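Local coordinates for protein oxidoreductase (Corynebacterium diphtheriae, PDB 3K1Y) that probably works as an FMN-dependent oxidoreductase of the NADPH-dependent FMN reductase family, with a flavodoxin-like fold, at residues T13-S18 / D87-A92. Numbering follows the deposited sequence.
Sequences TLAVIS and DGLVVA
The carboxylate of Asp87 receives the backbone N of Thr13 from above its plane, a nearly straight hydrogen bond of 3.1 Å from N to OD2. Thr13 OG1, set between its own N and carbonyl carbon (chi1 51°), accepts the Asp87 N in return, so each residue grips the other's main chain at the Thr13-Asp87 end of the pair. Flat peptide groups take over from here in parallel register: Ala15 N bonds Gly88 O from well above the plane of the Gly88 carbonyl, whereas Val90 N meets Ala15 O in the plane of the Ala15 carbonyl, at 2.7 Å. Ile17 N then reaches Val90 O, and Ala92 N reaches Ile17 O at 2.8 Å, both nearly end-on to the carbonyl. On one face of this bonded surface, Leu14 CD1 leans over the Gly88 peptide, 3.4 Å from Gly88 C, and also touches Val90 CG2. Val16 and Val90 stand side by side on the same face, CG2 to CB 3.8 Å. On the other, Leu89 swings CD1 back across the strand gap to Ala15 CB (3.9 Å) and Ile17 CG1, and Val91 CG1 packs obliquely against Ile17. The pair illustrates the central parallel sheet of a flavodoxin-like fold: helix 26-44 covers the Leu14 and Ser18 side, Phe104, Phe107 and Phe108 of helix 102-110 cover Ile17 and Val91, and strand 49-55 bonds the far edge of 13-18.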
loop_
_atom_site.group_PDB
_atom_site.type_symbol
_atom_site.label_atom_id
_atom_site.label_comp_id
_atom_site.label_asym_id
_atom_site.label_seq_id
_atom_site.Cartn_x
_atom_site.Cartn_y
_atom_site.Cartn_z
ATOM N N THR A 13 -23.699 -21.221 4.040
ATOM C CA THR A 13 -23.187 -21.135 2.681
ATOM C C THR A 13 -21.821 -20.460 2.677
ATOM O O THR A 13 -21.527 -19.630 3.540
ATOM C CB THR A 13 -24.138 -20.314 1.798
ATOM O OG1 THR A 13 -24.420 -19.065 2.446
ATOM C CG2 THR A 13 -25.446 -21.079 1.554
ATOM N N LEU A 14 -20.991 -20.835 1.706
ATOM C CA LEU A 14 -19.660 -20.260 1.536
ATOM C C LEU A 14 -19.445 -19.991 0.051
ATOM O O LEU A 14 -19.703 -20.859 -0.785
ATOM C CB LEU A 14 -18.571 -21.216 2.038
ATOM C CG LEU A 14 -17.121 -20.750 1.806
ATOM C CD1 LEU A 14 -16.875 -19.443 2.549
ATOM C CD2 LEU A 14 -16.133 -21.826 2.277
ATOM N N ALA A 15 -18.999 -18.787 -0.282
ATOM C CA ALA A 15 -18.731 -18.453 -1.677
ATOM C C ALA A 15 -17.206 -18.402 -1.829
ATOM O O ALA A 15 -16.502 -17.934 -0.935
ATOM C CB ALA A 15 -19.361 -17.107 -2.028
ATOM N N VAL A 16 -16.690 -18.904 -2.943
ATOM C CA VAL A 16 -15.247 -18.912 -3.156
ATOM C C VAL A 16 -14.928 -18.394 -4.546
ATOM O O VAL A 16 -15.342 -18.993 -5.537
ATOM C CB VAL A 16 -14.667 -20.352 -3.011
ATOM C CG1 VAL A 16 -13.168 -20.363 -3.338
ATOM C CG2 VAL A 16 -14.917 -20.876 -1.600
ATOM N N ILE A 17 -14.207 -17.279 -4.620
ATOM C CA ILE A 17 -13.826 -16.712 -5.908
ATOM C C ILE A 17 -12.390 -17.127 -6.186
ATOM O O ILE A 17 -11.516 -16.959 -5.339
ATOM C CB ILE A 17 -13.878 -15.163 -5.915
ATOM C CG1 ILE A 17 -15.245 -14.655 -5.439
ATOM C CG2 ILE A 17 -13.608 -14.653 -7.323
ATOM C CD1 ILE A 17 -16.413 -15.125 -6.269
ATOM N N SER A 18 -12.145 -17.665 -7.374
ATOM C CA SER A 18 -10.803 -18.094 -7.740
ATOM C C SER A 18 -10.487 -17.538 -9.123
ATOM O O SER A 18 -11.177 -17.853 -10.093
ATOM C CB SER A 18 -10.731 -19.623 -7.737
ATOM O OG SER A 18 -9.393 -20.060 -7.820
ATOM N N ASP A 87 -22.854 -16.508 3.742
ATOM C CA ASP A 87 -22.472 -16.218 5.120
ATOM C C ASP A 87 -20.968 -15.982 5.201
ATOM O O ASP A 87 -20.481 -15.261 6.079
ATOM C CB ASP A 87 -22.836 -17.389 6.047
ATOM C CG ASP A 87 -24.303 -17.754 5.989
ATOM O OD1 ASP A 87 -25.161 -16.842 6.019
ATOM O OD2 ASP A 87 -24.598 -18.966 5.925
ATOM N N GLY A 88 -20.236 -16.612 4.289
ATOM C CA GLY A 88 -18.797 -16.474 4.272
ATOM C C GLY A 88 -18.300 -16.341 2.856
ATOM O O GLY A 88 -19.040 -16.590 1.905
ATOM N N LEU A 89 -17.045 -15.948 2.701
ATOM C CA LEU A 89 -16.491 -15.792 1.371
ATOM C C LEU A 89 -14.998 -15.998 1.378
ATOM O O LEU A 89 -14.322 -15.657 2.344
ATOM C CB LEU A 89 -16.797 -14.392 0.833
ATOM C CG LEU A 89 -15.925 -13.932 -0.338
ATOM C CD1 LEU A 89 -16.399 -14.626 -1.596
ATOM C CD2 LEU A 89 -15.995 -12.410 -0.486
ATOM N N VAL A 90 -14.496 -16.553 0.284
ATOM C CA VAL A 90 -13.074 -16.792 0.111
ATOM C C VAL A 90 -12.701 -16.286 -1.279
ATOM O O VAL A 90 -13.394 -16.572 -2.258
ATOM C CB VAL A 90 -12.741 -18.291 0.204
ATOM C CG1 VAL A 90 -11.270 -18.526 -0.154
ATOM C CG2 VAL A 90 -13.035 -18.785 1.605
ATOM N N VAL A 91 -11.619 -15.517 -1.354
ATOM C CA VAL A 91 -11.147 -14.972 -2.616
ATOM C C VAL A 91 -9.683 -15.340 -2.790
ATOM O O VAL A 91 -8.870 -15.145 -1.885
ATOM C CB VAL A 91 -11.303 -13.416 -2.688
ATOM C CG1 VAL A 91 -12.773 -13.041 -2.640
ATOM C CG2 VAL A 91 -10.535 -12.738 -1.542
ATOM N N ALA A 92 -9.356 -15.889 -3.951
ATOM C CA ALA A 92 -7.991 -16.302 -4.230
ATOM C C ALA A 92 -7.583 -15.731 -5.569
ATOM O O ALA A 92 -8.356 -15.754 -6.525
ATOM C CB ALA A 92 -7.892 -17.819 -4.260
#